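Local coordinates for protein 2,3-bisphosphoglycerate-independent phosphoglycerate mutase (Pyrococcus horikoshii, PDB 2ZKT) that probably interconverts 2-phosphoglycerate and 3-phosphoglycerate in glycolysis, as a metal-dependent mutase of the alkaline phosphatase superfamily that needs no 2,3-bisphosphoglycerate, at residues V2-G14 / D395-S407. Sequence-based numbering, arbitrary orientation.
With ZN (zinc ion), chain G.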
loop_
_atom_site.group_PDB
_atom_site.type_symbol
_atom_site.label_atom_id
_atom_site.label_comp_id
_atom_site.label_asym_id
_atom_site.label_seq_id
_atom_site.Cartn_x
_atom_site.Cartn_y
_atom_site.Cartn_z
ATOM N N VAL B 2 3.421 21.382 -34.363
ATOM C CA VAL B 2 3.079 20.401 -33.284
ATOM C C VAL B 2 4.029 20.523 -32.086
ATOM O O VAL B 2 5.251 20.657 -32.239
ATOM C CB VAL B 2 3.117 18.956 -33.809
ATOM C CG1 VAL B 2 2.793 17.982 -32.677
ATOM C CG2 VAL B 2 2.120 18.805 -34.956
ATOM N N LEU B 3 3.438 20.459 -30.893
ATOM C CA LEU B 3 4.159 20.601 -29.630
ATOM C C LEU B 3 4.780 19.306 -29.092
ATOM O O LEU B 3 4.136 18.253 -29.050
ATOM C CB LEU B 3 3.192 21.181 -28.587
ATOM C CG LEU B 3 3.723 21.546 -27.203
ATOM C CD1 LEU B 3 4.758 22.670 -27.316
ATOM C CD2 LEU B 3 2.550 21.984 -26.336
ATOM N N LYS B 4 6.043 19.403 -28.672
ATOM C CA LYS B 4 6.759 18.261 -28.107
ATOM C C LYS B 4 6.577 18.275 -26.582
ATOM O O LYS B 4 6.271 19.315 -25.998
ATOM C CB LYS B 4 8.247 18.349 -28.458
ATOM C CG LYS B 4 8.540 18.288 -29.953
ATOM C CD LYS B 4 10.032 18.462 -30.217
ATOM C CE LYS B 4 10.365 18.324 -31.695
ATOM N NZ LYS B 4 11.851 18.422 -31.911
ATOM N N ARG B 5 6.772 17.124 -25.937
ATOM C CA ARG B 5 6.612 17.043 -24.484
ATOM C C ARG B 5 7.896 16.585 -23.806
ATOM O O ARG B 5 8.823 16.119 -24.470
ATOM C CB ARG B 5 5.459 16.082 -24.139
ATOM C CG ARG B 5 4.091 16.626 -24.513
ATOM C CD ARG B 5 2.947 15.653 -24.210
ATOM N NE ARG B 5 2.696 14.764 -25.341
ATOM C CZ ARG B 5 1.541 14.695 -26.000
ATOM N NH1 ARG B 5 0.511 15.460 -25.638
ATOM N NH2 ARG B 5 1.424 13.863 -27.032
ATOM N N LYS B 6 7.950 16.743 -22.481
ATOM C CA LYS B 6 9.116 16.312 -21.708
ATOM C C LYS B 6 8.925 14.855 -21.277
ATOM O O LYS B 6 7.841 14.282 -21.441
ATOM C CB LYS B 6 9.294 17.180 -20.454
ATOM C CG LYS B 6 9.794 18.590 -20.717
ATOM C CD LYS B 6 9.833 19.417 -19.430
ATOM C CE LYS B 6 10.206 20.871 -19.715
ATOM N NZ LYS B 6 11.603 20.986 -20.235
ATOM N N GLY B 7 9.975 14.257 -20.717
ATOM C CA GLY B 7 9.858 12.882 -20.273
ATOM C C GLY B 7 10.296 12.688 -18.833
ATOM O O GLY B 7 11.210 13.363 -18.355
ATOM N N LEU B 8 9.636 11.765 -18.134
ATOM C CA LEU B 8 9.992 11.458 -16.754
ATOM C C LEU B 8 9.949 9.938 -16.540
ATOM O O LEU B 8 8.879 9.338 -16.386
ATOM C CB LEU B 8 9.046 12.172 -15.771
ATOM C CG LEU B 8 9.310 11.948 -14.277
ATOM C CD1 LEU B 8 10.787 12.134 -13.935
ATOM C CD2 LEU B 8 8.453 12.915 -13.502
ATOM N N LEU B 9 11.128 9.326 -16.545
ATOM C CA LEU B 9 11.236 7.897 -16.368
ATOM C C LEU B 9 11.662 7.583 -14.932
ATOM O O LEU B 9 12.769 7.941 -14.495
ATOM C CB LEU B 9 12.248 7.322 -17.368
ATOM C CG LEU B 9 12.535 5.818 -17.244
ATOM C CD1 LEU B 9 11.224 5.048 -17.246
ATOM C CD2 LEU B 9 13.443 5.365 -18.387
ATOM N N ILE B 10 10.776 6.898 -14.208
ATOM C CA ILE B 10 11.021 6.545 -12.814
ATOM C C ILE B 10 11.283 5.049 -12.610
ATOM O O ILE B 10 10.461 4.199 -12.981
ATOM C CB ILE B 10 9.820 7.019 -11.960
ATOM C CG1 ILE B 10 9.727 8.554 -12.058
ATOM C CG2 ILE B 10 9.958 6.562 -10.506
ATOM C CD1 ILE B 10 8.598 9.147 -11.257
ATOM N N ILE B 11 12.445 4.732 -12.036
ATOM C CA ILE B 11 12.809 3.346 -11.774
ATOM C C ILE B 11 12.846 3.004 -10.281
ATOM O O ILE B 11 13.583 3.622 -9.486
ATOM C CB ILE B 11 14.197 2.995 -12.372
ATOM C CG1 ILE B 11 14.139 3.062 -13.912
ATOM C CG2 ILE B 11 14.635 1.607 -11.904
ATOM C CD1 ILE B 11 13.127 2.108 -14.536
ATOM N N LEU B 12 12.033 2.015 -9.909
ATOM C CA LEU B 12 11.980 1.539 -8.536
ATOM C C LEU B 12 12.738 0.210 -8.569
ATOM O O LEU B 12 12.162 -0.844 -8.834
ATOM C CB LEU B 12 10.526 1.335 -8.103
ATOM C CG LEU B 12 9.636 2.568 -8.324
ATOM C CD1 LEU B 12 8.315 2.332 -7.629
ATOM C CD2 LEU B 12 10.304 3.825 -7.773
ATOM N N ASP B 13 14.047 0.296 -8.326
ATOM C CA ASP B 13 14.961 -0.845 -8.347
ATOM C C ASP B 13 14.393 -2.127 -7.723
ATOM O O ASP B 13 13.887 -2.120 -6.594
ATOM C CB ASP B 13 16.269 -0.438 -7.648
ATOM C CG ASP B 13 17.492 -1.110 -8.246
ATOM O OD1 ASP B 13 17.705 -2.312 -7.965
ATOM O OD2 ASP B 13 18.233 -0.436 -9.013
ATOM N N GLY B 14 14.474 -3.223 -8.480
ATOM C CA GLY B 14 13.981 -4.512 -8.002
ATOM C C GLY B 14 12.491 -4.565 -7.688
ATOM O O GLY B 14 12.044 -5.421 -6.924
ATOM N N ASP B 395 12.394 -1.048 -25.307
ATOM C CA ASP B 395 11.262 -0.483 -26.045
ATOM C C ASP B 395 10.688 0.768 -25.362
ATOM O O ASP B 395 9.950 1.549 -25.952
ATOM C CB ASP B 395 10.178 -1.560 -26.156
ATOM C CG ASP B 395 10.630 -2.630 -27.144
ATOM O OD1 ASP B 395 11.111 -2.254 -28.216
ATOM O OD2 ASP B 395 10.502 -3.813 -26.835
ATOM N N ILE B 396 11.010 0.891 -24.054
ATOM C CA ILE B 396 10.357 1.907 -23.220
ATOM C C ILE B 396 10.700 3.342 -23.646
ATOM O O ILE B 396 9.842 4.211 -23.775
ATOM C CB ILE B 396 10.801 1.679 -21.768
ATOM C CG1 ILE B 396 10.249 0.352 -21.241
ATOM C CG2 ILE B 396 10.244 2.802 -20.862
ATOM C CD1 ILE B 396 10.674 0.088 -19.791
ATOM N N VAL B 397 11.978 3.651 -23.873
ATOM C CA VAL B 397 12.353 5.001 -24.263
ATOM C C VAL B 397 11.745 5.368 -25.624
ATOM O O VAL B 397 11.161 6.450 -25.777
ATOM C CB VAL B 397 13.904 5.161 -24.269
ATOM C CG1 VAL B 397 14.313 6.456 -24.987
ATOM C CG2 VAL B 397 14.416 5.178 -22.812
ATOM N N PRO B 398 11.859 4.470 -26.625
ATOM C CA PRO B 398 11.282 4.783 -27.945
ATOM C C PRO B 398 9.791 5.109 -27.846
ATOM O O PRO B 398 9.301 6.056 -28.477
ATOM C CB PRO B 398 11.541 3.509 -28.749
ATOM C CG PRO B 398 12.865 3.041 -28.199
ATOM C CD PRO B 398 12.665 3.225 -26.688
ATOM N N ILE B 399 9.060 4.315 -27.056
ATOM C CA ILE B 399 7.628 4.569 -26.898
ATOM C C ILE B 399 7.410 5.909 -26.163
ATOM O O ILE B 399 6.459 6.642 -26.458
ATOM C CB ILE B 399 6.944 3.403 -26.123
ATOM C CG1 ILE B 399 6.851 2.172 -27.034
ATOM C CG2 ILE B 399 5.563 3.816 -25.625
ATOM C CD1 ILE B 399 6.391 0.908 -26.296
ATOM N N MET B 400 8.286 6.223 -25.204
ATOM C CA MET B 400 8.155 7.487 -24.475
ATOM C C MET B 400 8.464 8.625 -25.427
ATOM O O MET B 400 7.746 9.625 -25.464
ATOM C CB MET B 400 9.129 7.572 -23.298
ATOM C CG MET B 400 8.694 6.832 -22.076
ATOM S SD MET B 400 9.929 6.942 -20.788
ATOM C CE MET B 400 9.433 8.473 -19.970
ATOM N N MET B 401 9.539 8.463 -26.199
ATOM C CA MET B 401 9.954 9.493 -27.145
ATOM C C MET B 401 8.877 9.748 -28.187
ATOM O O MET B 401 8.678 10.888 -28.610
ATOM C CB MET B 401 11.282 9.107 -27.818
ATOM C CG MET B 401 12.512 9.269 -26.905
ATOM S SD MET B 401 12.826 10.998 -26.430
ATOM C CE MET B 401 13.919 10.799 -24.997
ATOM N N ASP B 402 8.164 8.692 -28.578
ATOM C CA ASP B 402 7.099 8.842 -29.568
ATOM C C ASP B 402 5.907 9.600 -28.968
ATOM O O ASP B 402 5.294 10.450 -29.607
ATOM C CB ASP B 402 6.669 7.453 -30.075
ATOM C CG ASP B 402 5.655 7.586 -31.218
ATOM O OD1 ASP B 402 5.974 8.249 -32.207
ATOM O OD2 ASP B 402 4.578 7.003 -31.130
ATOM N N LEU B 403 5.565 9.253 -27.701
ATOM C CA LEU B 403 4.479 9.973 -27.042
ATOM C C LEU B 403 4.856 11.447 -26.828
ATOM O O LEU B 403 4.015 12.338 -26.739
ATOM C CB LEU B 403 4.215 9.334 -25.676
ATOM C CG LEU B 403 3.494 7.976 -25.763
ATOM C CD1 LEU B 403 3.630 7.177 -24.466
ATOM C CD2 LEU B 403 1.986 8.107 -26.021
ATOM N N MET B 404 6.191 11.668 -26.698
ATOM C CA MET B 404 6.716 13.028 -26.523
ATOM C C MET B 404 6.865 13.754 -27.873
ATOM O O MET B 404 7.317 14.888 -27.942
ATOM C CB MET B 404 8.104 12.931 -25.862
ATOM C CG MET B 404 8.082 12.599 -24.358
ATOM S SD MET B 404 9.591 11.771 -23.799
ATOM C CE MET B 404 10.708 13.186 -23.739
ATOM N N ASN B 405 6.474 13.078 -28.956
ATOM C CA ASN B 405 6.560 13.635 -30.309
ATOM C C ASN B 405 7.998 13.986 -30.695
ATOM O O ASN B 405 8.243 14.960 -31.409
ATOM C CB ASN B 405 5.666 14.883 -30.438
ATOM C CG ASN B 405 4.186 14.550 -30.312
ATOM O OD1 ASN B 405 3.721 13.529 -30.836
ATOM N ND2 ASN B 405 3.434 15.409 -29.627
ATOM N N ARG B 406 8.945 13.184 -30.216
ATOM C CA ARG B 406 10.355 13.403 -30.504
ATOM C C ARG B 406 10.925 12.270 -31.350
ATOM O O ARG B 406 12.142 12.131 -31.479
ATOM C CB ARG B 406 11.145 13.534 -29.192
ATOM C CG ARG B 406 10.808 14.807 -28.408
ATOM C CD ARG B 406 11.535 14.860 -27.057
ATOM N NE ARG B 406 11.080 16.005 -26.265
ATOM C CZ ARG B 406 11.483 17.262 -26.454
ATOM N NH1 ARG B 406 12.375 17.545 -27.400
ATOM N NH2 ARG B 406 10.957 18.240 -25.720
ATOM N N SER B 407 10.036 11.468 -31.937
ATOM C CA SER B 407 10.446 10.347 -32.783
ATOM C C SER B 407 10.511 10.715 -34.271
ATOM O O SER B 407 9.675 11.474 -34.786
ATOM C CB SER B 407 9.473 9.182 -32.611
ATOM O OG SER B 407 8.150 9.591 -32.939
HETATM ZN ZN ZN G . 18.860 -2.888 -9.835
#
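In the central mixed sheet of this alkaline-phosphatase-like fold, the inner strand 6-12 is covered on one face by the C-terminal helix 396-403, running roughly antiparallel at 149°, and Arg-5 meets the C-terminal end of that helix. A bend at chi3 (-89°) swings its guanidinium back against the helix end, where NE and NH2 both donate to Leu-403 O, at 3.1 and 3.0 Å, with the oxygen in the guanidinium plane; NH1 turns to a salt bridge with Glu-337. Arg-5 N donates a hydrogen bond to Met-404 O (3.1 Å). A Schellman motif closes the helix at Asn-405, a residue type that tolerates positive phi, and its ND2 donates to Leu-3 O. Arg-406 makes a second such grip: extended as far as NE, it holds Arg-5 O side-on through NE (2.9 Å) and, less straight, NH2, while Lys-4 CB lies over one guanidinium face, offset toward its rim. Replacing Arg-406 by alanine removes both donors, and Arg-5 O would probably lose its partners in the contact. Farther in, flexible methionines fit the sheet: Met-404 CE lies 3.3 Å from Gly-7 N, and a CB on this glycine would hit that methyl; Met-400 CE meets Leu-9 CB. Two side-on arginine-to-carbonyl grips thus fasten the N-terminal strand to the last helix, far from zinc-binding Asp-13.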